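Local coordinates for protein transcriptional regulator, TetR family (Legionella pneumophila subsp. pneumophila str. Philadelphia 1, PDB 3ON4) that probably binds DNA and regulates transcription as a two-subunit member of the TetR family, at residues L22-G27 against E103-L108; R14-A19 against V59-W64; S161-G166 against E180-F185; N10-I15 against Y49-K54. One frame throughout, in Å; residues are numbered along the deposited sequence.

Interaction 1 (L22-G27 against E103-L108)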
loop_
_atom_site.group_PDB
_atom_site.type_symbol
_atom_site.label_atom_id
_atom_site.label_comp_id
_atom_site.label_asym_id
_atom_site.label_seq_id
_atom_site.Cartn_x
_atom_site.Cartn_y
_atom_site.Cartn_z
ATOM N N LEU A 22 16.379 2.231 2.207
ATOM C CA LEU A 22 16.192 1.644 0.878
ATOM C C LEU A 22 14.846 0.928 0.751
ATOM O O LEU A 22 14.171 1.061 -0.283
ATOM C CB LEU A 22 17.358 0.701 0.539
ATOM C CG LEU A 22 18.682 1.450 0.321
ATOM C CD1 LEU A 22 19.831 0.459 0.166
ATOM C CD2 LEU A 22 18.599 2.400 -0.878
ATOM N N ILE A 23 14.452 0.194 1.790
ATOM C CA ILE A 23 13.191 -0.550 1.773
ATOM C C ILE A 23 12.028 0.440 1.729
ATOM O O ILE A 23 11.100 0.289 0.898
ATOM C CB ILE A 23 13.061 -1.533 2.961
ATOM C CG1 ILE A 23 14.094 -2.668 2.809
ATOM C CG2 ILE A 23 11.617 -2.084 3.027
ATOM C CD1 ILE A 23 14.288 -3.511 4.115
ATOM N N GLN A 24 12.097 1.471 2.561
ATOM C CA GLN A 24 11.075 2.510 2.575
ATOM C C GLN A 24 10.951 3.292 1.272
ATOM O O GLN A 24 9.892 3.846 1.002
ATOM C CB GLN A 24 11.279 3.491 3.722
ATOM C CG GLN A 24 11.033 2.894 5.095
ATOM C CD GLN A 24 11.077 3.948 6.155
ATOM O OE1 GLN A 24 12.124 4.204 6.735
ATOM N NE2 GLN A 24 9.941 4.609 6.382
ATOM N N LYS A 25 12.036 3.394 0.500
ATOM C CA LYS A 25 12.004 4.152 -0.752
ATOM C C LYS A 25 11.542 3.251 -1.904
ATOM O O LYS A 25 10.649 3.609 -2.675
ATOM C CB LYS A 25 13.386 4.734 -1.083
ATOM C CG LYS A 25 13.816 5.877 -0.154
ATOM C CD LYS A 25 15.232 6.318 -0.414
ATOM C CE LYS A 25 15.623 7.460 0.496
ATOM N NZ LYS A 25 16.953 8.030 0.129
ATOM N N ASP A 26 12.143 2.069 -1.989
ATOM C CA ASP A 26 12.061 1.239 -3.208
ATOM C C ASP A 26 11.434 -0.117 -3.022
ATOM O O ASP A 26 10.946 -0.709 -4.005
ATOM C CB ASP A 26 13.459 0.993 -3.777
ATOM C CG ASP A 26 14.152 2.261 -4.223
ATOM O OD1 ASP A 26 13.491 3.286 -4.525
ATOM O OD2 ASP A 26 15.400 2.229 -4.274
ATOM N N GLY A 27 11.471 -0.635 -1.796
ATOM C CA GLY A 27 10.874 -1.931 -1.483
ATOM C C GLY A 27 11.922 -3.016 -1.366
ATOM O O GLY A 27 12.972 -2.929 -1.983
ATOM N N GLU A 103 12.575 12.207 2.878
ATOM C CA GLU A 103 12.887 11.849 1.498
ATOM C C GLU A 103 11.790 11.024 0.812
ATOM O O GLU A 103 12.078 10.065 0.100
ATOM C CB GLU A 103 14.252 11.143 1.431
ATOM C CG GLU A 103 15.391 12.027 1.994
ATOM C CD GLU A 103 16.786 11.386 1.954
ATOM O OE1 GLU A 103 16.916 10.201 1.586
ATOM O OE2 GLU A 103 17.753 12.088 2.300
ATOM N N ASN A 104 10.542 11.416 1.053
ATOM C CA ASN A 104 9.363 10.875 0.367
ATOM C C ASN A 104 9.222 9.358 0.545
ATOM O O ASN A 104 8.736 8.670 -0.352
ATOM C CB ASN A 104 9.428 11.213 -1.123
ATOM C CG ASN A 104 8.094 11.068 -1.816
ATOM O OD1 ASN A 104 7.061 11.525 -1.308
ATOM N ND2 ASN A 104 8.101 10.441 -2.974
ATOM N N LYS A 105 9.618 8.863 1.720
ATOM C CA LYS A 105 9.513 7.460 2.051
ATOM C C LYS A 105 8.095 6.964 2.293
ATOM O O LYS A 105 7.204 7.717 2.705
ATOM C CB LYS A 105 10.365 7.123 3.269
ATOM C CG LYS A 105 11.860 7.035 2.966
ATOM C CD LYS A 105 12.677 7.131 4.230
ATOM C CE LYS A 105 14.125 7.483 3.965
ATOM N NZ LYS A 105 14.811 7.818 5.240
HETATM N N MSE A 106 7.903 5.675 2.026
HETATM C CA MSE A 106 6.684 4.986 2.419
HETATM C C MSE A 106 6.895 4.385 3.807
HETATM O O MSE A 106 8.035 4.179 4.250
HETATM C CB MSE A 106 6.390 3.880 1.391
HETATM C CG MSE A 106 5.158 3.026 1.630
HETATM SE SE MSE A 106 3.530 4.070 1.806
HETATM C CE MSE A 106 2.329 2.638 2.294
ATOM N N CYS A 107 5.793 4.078 4.480
ATOM C CA CYS A 107 5.815 3.310 5.726
ATOM C C CYS A 107 6.559 2.005 5.506
ATOM O O CYS A 107 6.286 1.314 4.523
ATOM C CB CYS A 107 4.379 2.973 6.135
ATOM S SG CYS A 107 4.230 1.908 7.625
ATOM N N LEU A 108 7.483 1.652 6.395
ATOM C CA LEU A 108 8.187 0.360 6.270
ATOM C C LEU A 108 7.216 -0.822 6.328
ATOM O O LEU A 108 7.330 -1.805 5.564
ATOM C CB LEU A 108 9.216 0.187 7.378
ATOM C CG LEU A 108 10.167 -0.996 7.276
ATOM C CD1 LEU A 108 11.212 -0.784 6.136
ATOM C CD2 LEU A 108 10.868 -1.200 8.597
HETATM O O HOH W 1 14.559 5.400 6.726
#
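Gln24 is gripped twice by Met106, a selenomethionine in this crystal. Its carbonyl O receives Met106 N at 2.9 Å, with an N-H...O angle of 164°, while its side-chain NE2 gives a hydrogen to Met106 O, also at 2.9 Å. That acceptor lies near the amide plane of Gln24, whereas NE2 stands tilted from the plane of the Met106 carbonyl. The paired bonds fasten the irregular chain 103-108 to the last turns of helix 11-26. Leu98 O is a further acceptor for NE2, so two carbonyls fix the rotation of the amide. Packing is tightest beside it, where Leu108 CD1 presses on Ile23 CG2 at 3.4 Å, closer than usual for two methyls.

The opposite end of the contact is polar and more open. Lys25, an extended chain, brings NZ to Glu103 OE1 at 2.6 Å, nearly in line with the C-O bond, in a salt bridge with an exposed carboxylate. Lys105 lays its CG against Gln24 CB at 3.7 Å; its NZ bonds Ser102 OG and gives a hydrogen to a water that in turn donates to Gln24 OE1.

The contact joins the predicted DNA-binding domain to the C-terminal domain: Ile23 and Leu108 both lean on Val61 of helix 54-77, and Arg171 of helix 149-173 bonds the carbonyls of Lys25 and Asn104.

Interaction 2 (R14-A19 against V59-W64)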
loop_
_atom_site.group_PDB
_atom_site.type_symbol
_atom_site.label_atom_id
_atom_site.label_comp_id
_atom_site.label_asym_id
_atom_site.label_seq_id
_atom_site.Cartn_x
_atom_site.Cartn_y
_atom_site.Cartn_z
ATOM N N ARG A 14 24.710 0.950 11.012
ATOM C CA ARG A 14 24.690 1.712 9.757
ATOM C C ARG A 14 24.044 0.891 8.636
ATOM O O ARG A 14 23.358 1.446 7.754
ATOM C CB ARG A 14 26.087 2.206 9.380
ATOM C CG ARG A 14 26.669 3.202 10.361
ATOM C CD ARG A 14 27.720 4.116 9.722
ATOM N NE ARG A 14 28.651 3.412 8.844
ATOM C CZ ARG A 14 29.428 3.989 7.924
ATOM N NH1 ARG A 14 30.238 3.235 7.203
ATOM N NH2 ARG A 14 29.403 5.308 7.717
ATOM N N ILE A 15 24.237 -0.429 8.671
ATOM C CA ILE A 15 23.617 -1.318 7.676
ATOM C C ILE A 15 22.110 -1.283 7.859
ATOM O O ILE A 15 21.354 -1.107 6.901
ATOM C CB ILE A 15 24.110 -2.800 7.774
ATOM C CG1 ILE A 15 25.557 -2.918 7.316
ATOM C CG2 ILE A 15 23.186 -3.703 6.921
ATOM C CD1 ILE A 15 26.306 -4.194 7.792
ATOM N N LEU A 16 21.670 -1.428 9.102
ATOM C CA LEU A 16 20.249 -1.398 9.394
ATOM C C LEU A 16 19.614 -0.067 8.943
ATOM O O LEU A 16 18.554 -0.064 8.308
ATOM C CB LEU A 16 19.993 -1.633 10.877
ATOM C CG LEU A 16 20.217 -3.075 11.346
ATOM C CD1 LEU A 16 20.329 -3.122 12.889
ATOM C CD2 LEU A 16 19.104 -3.984 10.818
ATOM N N ALA A 17 20.286 1.038 9.239
ATOM C CA ALA A 17 19.711 2.361 8.924
ATOM C C ALA A 17 19.558 2.597 7.410
ATOM O O ALA A 17 18.516 3.123 6.950
ATOM C CB ALA A 17 20.520 3.484 9.598
ATOM N N VAL A 18 20.560 2.197 6.629
ATOM C CA VAL A 18 20.464 2.373 5.165
ATOM C C VAL A 18 19.488 1.361 4.573
ATOM O O VAL A 18 18.719 1.703 3.683
ATOM C CB VAL A 18 21.820 2.261 4.428
ATOM C CG1 VAL A 18 21.691 2.856 2.991
ATOM C CG2 VAL A 18 22.886 2.962 5.183
ATOM N N ALA A 19 19.465 0.129 5.099
ATOM C CA ALA A 19 18.530 -0.885 4.598
ATOM C C ALA A 19 17.093 -0.420 4.802
ATOM O O ALA A 19 16.233 -0.515 3.895
ATOM C CB ALA A 19 18.778 -2.260 5.283
ATOM N N VAL A 59 14.334 -9.334 8.579
ATOM C CA VAL A 59 13.787 -9.584 9.916
ATOM C C VAL A 59 14.295 -8.543 10.917
ATOM O O VAL A 59 13.527 -7.970 11.704
ATOM C CB VAL A 59 14.150 -11.008 10.392
ATOM C CG1 VAL A 59 13.935 -11.189 11.911
ATOM C CG2 VAL A 59 13.359 -12.049 9.601
ATOM N N ALA A 60 15.596 -8.312 10.882
ATOM C CA ALA A 60 16.239 -7.395 11.807
ATOM C C ALA A 60 15.795 -5.923 11.581
ATOM O O ALA A 60 15.565 -5.190 12.546
ATOM C CB ALA A 60 17.792 -7.542 11.718
ATOM N N VAL A 61 15.636 -5.510 10.323
ATOM C CA VAL A 61 15.180 -4.157 10.004
ATOM C C VAL A 61 13.755 -3.935 10.545
ATOM O O VAL A 61 13.480 -2.928 11.194
ATOM C CB VAL A 61 15.191 -3.887 8.474
ATOM C CG1 VAL A 61 14.448 -2.572 8.147
ATOM C CG2 VAL A 61 16.634 -3.844 7.964
ATOM N N ILE A 62 12.857 -4.884 10.312
ATOM C CA ILE A 62 11.470 -4.682 10.752
ATOM C C ILE A 62 11.419 -4.703 12.278
ATOM O O ILE A 62 10.734 -3.890 12.880
ATOM C CB ILE A 62 10.473 -5.698 10.206
ATOM C CG1 ILE A 62 10.474 -5.722 8.693
ATOM C CG2 ILE A 62 9.038 -5.333 10.696
ATOM C CD1 ILE A 62 9.872 -7.021 8.087
ATOM N N SER A 63 12.161 -5.617 12.899
ATOM C CA SER A 63 12.183 -5.710 14.347
ATOM C C SER A 63 12.679 -4.401 15.011
ATOM O O SER A 63 12.060 -3.898 15.960
ATOM C CB SER A 63 13.018 -6.924 14.790
ATOM O OG SER A 63 13.020 -7.062 16.198
ATOM N N TRP A 64 13.791 -3.860 14.492
ATOM C CA TRP A 64 14.331 -2.586 14.940
ATOM C C TRP A 64 13.331 -1.431 14.766
ATOM O O TRP A 64 13.087 -0.630 15.699
ATOM C CB TRP A 64 15.566 -2.293 14.115
ATOM C CG TRP A 64 16.280 -1.048 14.434
ATOM C CD1 TRP A 64 16.668 -0.608 15.668
ATOM C CD2 TRP A 64 16.760 -0.087 13.490
ATOM N NE1 TRP A 64 17.337 0.592 15.552
ATOM C CE2 TRP A 64 17.418 0.925 14.220
ATOM C CE3 TRP A 64 16.686 0.024 12.087
ATOM C CZ2 TRP A 64 18.003 2.039 13.598
ATOM C CZ3 TRP A 64 17.261 1.125 11.477
ATOM C CH2 TRP A 64 17.915 2.114 12.228
#
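Helices 14-19 and 59-64 cross almost perpendicularly, at -83° with their axes 9.7 Å apart, and Leu16 and Val61 form the closest CA pair at 5.8 Å. No hydrogen bond spans the crossing, which is held by carbon contacts. Leu16 works with two parts of its side chain. Its CB lies over one face of the Trp64 indole, 4.2 Å from the centroid of the six-membered ring and 27° off the normal, a CH-pi contact offset toward the rim. Its CD2 methyl reaches the other way along helix 59-64, to Val61 CG2 at 3.8 Å and Ala60 CB at 3.9 Å. With CG of Trp64 anti to the backbone N (chi1 -179°), the indole extends toward helix 14-19, and Trp64 CZ3 comes 3.6 Å from Leu16 O.

These helices are the first helix of the TetR-type domain and the long helix that follows its helix-turn-helix; their crossing packs the start of the predicted DNA-binding domain against the helix that leads into the rest of the subunit.

Two alanines pack beside Leu16. Ala19 CB meets Val61 CG2 at 3.8 Å, so this one valine methyl touches both Leu16 CD2 and Ala19 CB. At the far end of the indole, Ala17 CB stands 3.9 Å from Trp64 CH2, and Ala17 CA approaches the ring obliquely. Glu20 also touches Trp64 from helix 11-26, and Lys68, one turn further along helix 54-77, makes a cation-pi contact with the indole.

Interaction 3 (S161-G166 against E180-F185)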
loop_
_atom_site.group_PDB
_atom_site.type_symbol
_atom_site.label_atom_id
_atom_site.label_comp_id
_atom_site.label_asym_id
_atom_site.label_seq_id
_atom_site.Cartn_x
_atom_site.Cartn_y
_atom_site.Cartn_z
ATOM N N SER A 161 -5.604 1.943 7.936
ATOM C CA SER A 161 -5.850 1.754 6.502
ATOM C C SER A 161 -5.705 3.083 5.762
ATOM O O SER A 161 -5.061 3.159 4.702
ATOM C CB SER A 161 -7.242 1.172 6.257
ATOM O OG SER A 161 -7.374 -0.079 6.915
ATOM N N LEU A 162 -6.278 4.142 6.333
ATOM C CA LEU A 162 -6.257 5.435 5.684
ATOM C C LEU A 162 -4.840 5.997 5.667
ATOM O O LEU A 162 -4.427 6.574 4.675
ATOM C CB LEU A 162 -7.206 6.399 6.378
ATOM C CG LEU A 162 -7.554 7.723 5.728
ATOM C CD1 LEU A 162 -7.920 7.586 4.226
ATOM C CD2 LEU A 162 -8.718 8.328 6.503
ATOM N N VAL A 163 -4.113 5.819 6.759
ATOM C CA VAL A 163 -2.728 6.265 6.841
ATOM C C VAL A 163 -1.905 5.578 5.750
ATOM O O VAL A 163 -1.171 6.244 5.006
ATOM C CB VAL A 163 -2.117 5.985 8.230
ATOM C CG1 VAL A 163 -0.562 6.067 8.191
ATOM C CG2 VAL A 163 -2.717 6.919 9.284
ATOM N N GLU A 164 -2.027 4.255 5.639
ATOM C CA GLU A 164 -1.242 3.497 4.661
ATOM C C GLU A 164 -1.597 3.910 3.226
ATOM O O GLU A 164 -0.720 4.220 2.405
ATOM C CB GLU A 164 -1.390 1.991 4.866
ATOM C CG GLU A 164 -0.814 1.476 6.198
ATOM C CD GLU A 164 0.676 1.650 6.335
ATOM O OE1 GLU A 164 1.377 1.683 5.309
ATOM O OE2 GLU A 164 1.179 1.712 7.482
ATOM N N GLY A 165 -2.883 3.943 2.918
ATOM C CA GLY A 165 -3.323 4.298 1.572
ATOM C C GLY A 165 -3.015 5.747 1.220
ATOM O O GLY A 165 -2.643 6.052 0.079
ATOM N N GLY A 166 -3.185 6.646 2.185
ATOM C CA GLY A 166 -2.853 8.060 2.010
ATOM C C GLY A 166 -1.383 8.302 1.710
ATOM O O GLY A 166 -1.031 9.090 0.801
ATOM N N GLU A 180 -3.704 15.265 3.989
ATOM C CA GLU A 180 -4.674 16.157 4.649
ATOM C C GLU A 180 -5.978 15.408 4.894
ATOM O O GLU A 180 -6.610 15.593 5.912
ATOM C CB GLU A 180 -4.911 17.415 3.819
ATOM C CG GLU A 180 -3.703 18.349 3.768
ATOM C CD GLU A 180 -3.911 19.527 2.824
ATOM O OE1 GLU A 180 -4.973 19.596 2.181
ATOM O OE2 GLU A 180 -3.010 20.387 2.727
ATOM N N GLY A 181 -6.349 14.551 3.952
ATOM C CA GLY A 181 -7.533 13.703 4.058
ATOM C C GLY A 181 -7.522 12.762 5.246
ATOM O O GLY A 181 -8.570 12.507 5.851
ATOM N N VAL A 182 -6.346 12.243 5.574
ATOM C CA VAL A 182 -6.179 11.391 6.742
ATOM C C VAL A 182 -6.444 12.225 7.995
ATOM O O VAL A 182 -7.189 11.809 8.889
ATOM C CB VAL A 182 -4.767 10.824 6.845
ATOM C CG1 VAL A 182 -4.670 9.895 8.072
ATOM C CG2 VAL A 182 -4.391 10.102 5.548
ATOM N N ARG A 183 -5.807 13.384 8.067
ATOM C CA ARG A 183 -6.035 14.292 9.188
ATOM C C ARG A 183 -7.489 14.731 9.294
ATOM O O ARG A 183 -8.026 14.754 10.389
ATOM C CB ARG A 183 -5.110 15.496 9.103
ATOM C CG ARG A 183 -5.214 16.480 10.254
ATOM C CD ARG A 183 -5.036 15.865 11.643
ATOM N NE ARG A 183 -5.166 16.924 12.641
ATOM C CZ ARG A 183 -4.162 17.592 13.212
ATOM N NH1 ARG A 183 -2.888 17.310 12.958
ATOM N NH2 ARG A 183 -4.445 18.555 14.077
ATOM N N HIS A 184 -8.122 15.077 8.173
ATOM C CA HIS A 184 -9.545 15.430 8.162
ATOM C C HIS A 184 -10.405 14.300 8.733
ATOM O O HIS A 184 -11.305 14.549 9.512
ATOM C CB HIS A 184 -10.052 15.733 6.741
ATOM C CG HIS A 184 -9.551 17.023 6.162
ATOM N ND1 HIS A 184 -9.451 18.186 6.899
ATOM C CD2 HIS A 184 -9.153 17.340 4.905
ATOM C CE1 HIS A 184 -8.995 19.159 6.126
ATOM N NE2 HIS A 184 -8.807 18.672 4.911
ATOM N N PHE A 185 -10.139 13.056 8.331
ATOM C CA PHE A 185 -10.900 11.923 8.856
ATOM C C PHE A 185 -10.772 11.836 10.382
ATOM O O PHE A 185 -11.762 11.632 11.098
ATOM C CB PHE A 185 -10.446 10.608 8.221
ATOM C CG PHE A 185 -11.063 9.376 8.851
ATOM C CD1 PHE A 185 -12.300 8.921 8.442
ATOM C CD2 PHE A 185 -10.388 8.666 9.835
ATOM C CE1 PHE A 185 -12.878 7.790 9.019
ATOM C CE2 PHE A 185 -10.941 7.523 10.392
ATOM C CZ PHE A 185 -12.195 7.089 9.987
#
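Phe185 meets Leu162 at the base of its ring, where the leucine CD2 methyl approaches obliquely, aligned with neither a face nor the edge. Leu162 CD2 lies 3.3 Å from Phe185 CB and 3.5 Å from Phe185 CG, so the contact is centred on the junction of ring and chain. The phenylalanine side chain is also touched by Leu155, Gln158 and Ile159 of helix 149-173. Leu162 gets there because CG is anti to the backbone N (chi1 -168°), which carries CG and the CD2 methyl toward helix 177-189.

Val182 faces Leu162 from the other helix. Its CG2 sits 3.6 Å from Leu162 O and 4.0 Å from Leu162 CG, the two side chains sliding past each other in opposite senses, while Val182 CG1 meets Val163 CG2 at 3.8 Å. Val182 CG2 also lies 4.4 Å from Gly166 CA, over a residue with no side chain. The segments run antiparallel at 167° with axes 9.4 Å apart, and all six touching residues are buried.

The pair forms a helical hairpin in the C-terminal domain and lies at the subunit interface. Gln158 of the second subunit bonds Gly181 O and packs on Phe185, and Ser161 of that subunit packs on Leu162. Within the chain, Phe92 of helix 84-98 backs both Val163 and Val182, and Ile95 of the same helix also touches Val163.

Interaction 4 (N10-I15 against Y49-K54)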
loop_
_atom_site.group_PDB
_atom_site.type_symbol
_atom_site.label_atom_id
_atom_site.label_comp_id
_atom_site.label_asym_id
_atom_site.label_seq_id
_atom_site.Cartn_x
_atom_site.Cartn_y
_atom_site.Cartn_z
ATOM N N ASN A 10 27.995 1.860 14.855
ATOM C CA ASN A 10 28.742 0.668 14.450
ATOM C C ASN A 10 28.259 0.138 13.090
ATOM O O ASN A 10 27.260 0.619 12.535
ATOM C CB ASN A 10 28.769 -0.410 15.554
ATOM C CG ASN A 10 27.402 -1.041 15.861
ATOM O OD1 ASN A 10 26.521 -1.175 15.001
ATOM N ND2 ASN A 10 27.240 -1.460 17.114
ATOM N N THR A 11 28.989 -0.824 12.542
ATOM C CA THR A 11 28.718 -1.297 11.194
ATOM C C THR A 11 27.295 -1.862 11.064
ATOM O O THR A 11 26.585 -1.525 10.113
ATOM C CB THR A 11 29.762 -2.329 10.736
ATOM O OG1 THR A 11 31.064 -1.744 10.858
ATOM C CG2 THR A 11 29.503 -2.727 9.276
ATOM N N LYS A 12 26.889 -2.654 12.039
ATOM C CA LYS A 12 25.554 -3.259 12.068
ATOM C C LYS A 12 24.460 -2.192 12.021
ATOM O O LYS A 12 23.510 -2.303 11.236
ATOM C CB LYS A 12 25.373 -4.116 13.304
ATOM C CG LYS A 12 24.192 -5.063 13.245
ATOM C CD LYS A 12 24.206 -6.046 14.409
ATOM C CE LYS A 12 23.055 -7.026 14.284
ATOM N NZ LYS A 12 23.060 -8.046 15.353
ATOM N N GLU A 13 24.607 -1.174 12.859
ATOM C CA GLU A 13 23.617 -0.107 12.924
ATOM C C GLU A 13 23.563 0.679 11.622
ATOM O O GLU A 13 22.484 1.027 11.155
ATOM C CB GLU A 13 23.845 0.841 14.114
ATOM C CG GLU A 13 22.977 2.115 13.972
ATOM C CD GLU A 13 22.666 2.817 15.274
ATOM O OE1 GLU A 13 23.437 2.662 16.240
ATOM O OE2 GLU A 13 21.642 3.542 15.309
ATOM N N ARG A 14 24.710 0.950 11.012
ATOM C CA ARG A 14 24.690 1.712 9.757
ATOM C C ARG A 14 24.044 0.891 8.636
ATOM O O ARG A 14 23.358 1.446 7.754
ATOM C CB ARG A 14 26.087 2.206 9.380
ATOM C CG ARG A 14 26.669 3.202 10.361
ATOM C CD ARG A 14 27.720 4.116 9.722
ATOM N NE ARG A 14 28.651 3.412 8.844
ATOM C CZ ARG A 14 29.428 3.989 7.924
ATOM N NH1 ARG A 14 30.238 3.235 7.203
ATOM N NH2 ARG A 14 29.403 5.308 7.717
ATOM N N ILE A 15 24.237 -0.429 8.671
ATOM C CA ILE A 15 23.617 -1.318 7.676
ATOM C C ILE A 15 22.110 -1.283 7.859
ATOM O O ILE A 15 21.354 -1.107 6.901
ATOM C CB ILE A 15 24.110 -2.800 7.774
ATOM C CG1 ILE A 15 25.557 -2.918 7.316
ATOM C CG2 ILE A 15 23.186 -3.703 6.921
ATOM C CD1 ILE A 15 26.306 -4.194 7.792
ATOM N N TYR A 49 28.370 -10.854 6.778
ATOM C CA TYR A 49 28.919 -11.166 8.088
ATOM C C TYR A 49 27.863 -11.052 9.193
ATOM O O TYR A 49 27.640 -11.985 9.957
ATOM C CB TYR A 49 30.077 -10.212 8.370
ATOM C CG TYR A 49 30.845 -10.554 9.597
ATOM C CD1 TYR A 49 30.431 -10.098 10.837
ATOM C CD2 TYR A 49 31.982 -11.340 9.523
ATOM C CE1 TYR A 49 31.118 -10.411 11.970
ATOM C CE2 TYR A 49 32.692 -11.671 10.663
ATOM C CZ TYR A 49 32.250 -11.203 11.879
ATOM O OH TYR A 49 32.947 -11.508 12.998
ATOM N N HIS A 50 27.218 -9.897 9.263
ATOM C CA HIS A 50 26.166 -9.642 10.245
ATOM C C HIS A 50 24.826 -10.256 9.838
ATOM O O HIS A 50 24.049 -10.628 10.693
ATOM C CB HIS A 50 25.983 -8.130 10.447
ATOM C CG HIS A 50 27.172 -7.453 11.062
ATOM N ND1 HIS A 50 27.448 -7.511 12.414
ATOM C CD2 HIS A 50 28.158 -6.705 10.508
ATOM C CE1 HIS A 50 28.549 -6.825 12.662
ATOM N NE2 HIS A 50 29.003 -6.332 11.523
ATOM N N PHE A 51 24.574 -10.364 8.529
ATOM C CA PHE A 51 23.297 -10.839 8.012
ATOM C C PHE A 51 23.568 -11.841 6.903
ATOM O O PHE A 51 23.673 -11.459 5.738
ATOM C CB PHE A 51 22.473 -9.639 7.508
ATOM C CG PHE A 51 22.318 -8.561 8.532
ATOM C CD1 PHE A 51 21.476 -8.735 9.609
ATOM C CD2 PHE A 51 23.068 -7.391 8.460
ATOM C CE1 PHE A 51 21.333 -7.755 10.573
ATOM C CE2 PHE A 51 22.927 -6.409 9.430
ATOM C CZ PHE A 51 22.050 -6.600 10.485
ATOM N N PRO A 52 23.713 -13.143 7.255
ATOM C CA PRO A 52 24.138 -14.137 6.264
ATOM C C PRO A 52 23.248 -14.186 5.027
ATOM O O PRO A 52 23.735 -14.421 3.917
ATOM C CB PRO A 52 24.101 -15.462 7.043
ATOM C CG PRO A 52 24.302 -15.075 8.444
ATOM C CD PRO A 52 23.710 -13.690 8.617
ATOM N N SER A 53 21.952 -13.949 5.213
ATOM C CA SER A 53 21.017 -13.926 4.107
ATOM C C SER A 53 20.290 -12.599 4.088
ATOM O O SER A 53 20.183 -11.928 5.105
ATOM C CB SER A 53 20.024 -15.080 4.238
ATOM O OG SER A 53 19.139 -14.846 5.312
ATOM N N LYS A 54 19.768 -12.227 2.935
ATOM C CA LYS A 54 18.911 -11.037 2.873
ATOM C C LYS A 54 17.769 -11.150 3.881
ATOM O O LYS A 54 17.418 -10.151 4.513
ATOM C CB LYS A 54 18.359 -10.840 1.476
ATOM C CG LYS A 54 17.717 -9.496 1.207
ATOM C CD LYS A 54 17.277 -9.441 -0.239
ATOM C CE LYS A 54 16.634 -8.147 -0.579
ATOM N NZ LYS A 54 16.238 -8.040 -2.023
HETATM O O HOH W 2 26.034 -9.062 14.384
#
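Lys12 and His50 are the closest CA pair, at 6.7 Å, where the first turn of helix 11-26 meets the end of helix 44-50, after which Phe51 leaves helical angles. Residues up to Phe51 belong to the predicted helix-turn-helix, so the contact sets the end of its second helix against the first helix of the TetR-type domain.

The His50 ring is sandwiched: Tyr49 CD1 lies over the centre of one face, and Lys12 CB over the opposite face, 4.3 Å from the ring centroid and 18° off the normal, a CH-pi contact. Thr11 CB and Ile15 CD1 approach the same imidazole obliquely. With CG anti to the backbone N (chi1 -164°) and the chain extended beyond it, Lys12 runs past both rings, placing its CG 3.8 Å from Phe51 CZ. Ile15 completes the apolar side, its CG2 standing 3.7 Å from Phe51 CE2; Leu57 of helix 54-77 touches both residues.

The helix start is capped by Asn10 OD1, which accepts Glu13 N at 2.9 Å nearly in line with the side-chain C=O. On the polar side, a water in the plane of the imidazole is 2.9 Å from His50 ND1 and weakly bonded to Lys12 NZ.

From the N terminus, helix 11-26 supplies one side of three contacts. Interaction 4 closes the shortest of these loops, returning from 49-54 at the end of the helix-turn-helix; interaction 2 starts from an overlapping stretch, sharing Arg14 and Ile15, and closes at 59-64, and the two touch where Phe51 meets Ala60 and Leu16. Interaction 1 opens further along the helix and closes only at 103-108, so it crosses both 2 and 4; Val61 joins it to interaction 2. Interaction 3 follows in series, a local closure across the turn between the last two helices, and meets interaction 1 through Glu164 beside Met106 and Cys107, linking the predicted DNA-binding domain to the helices at the subunit interface.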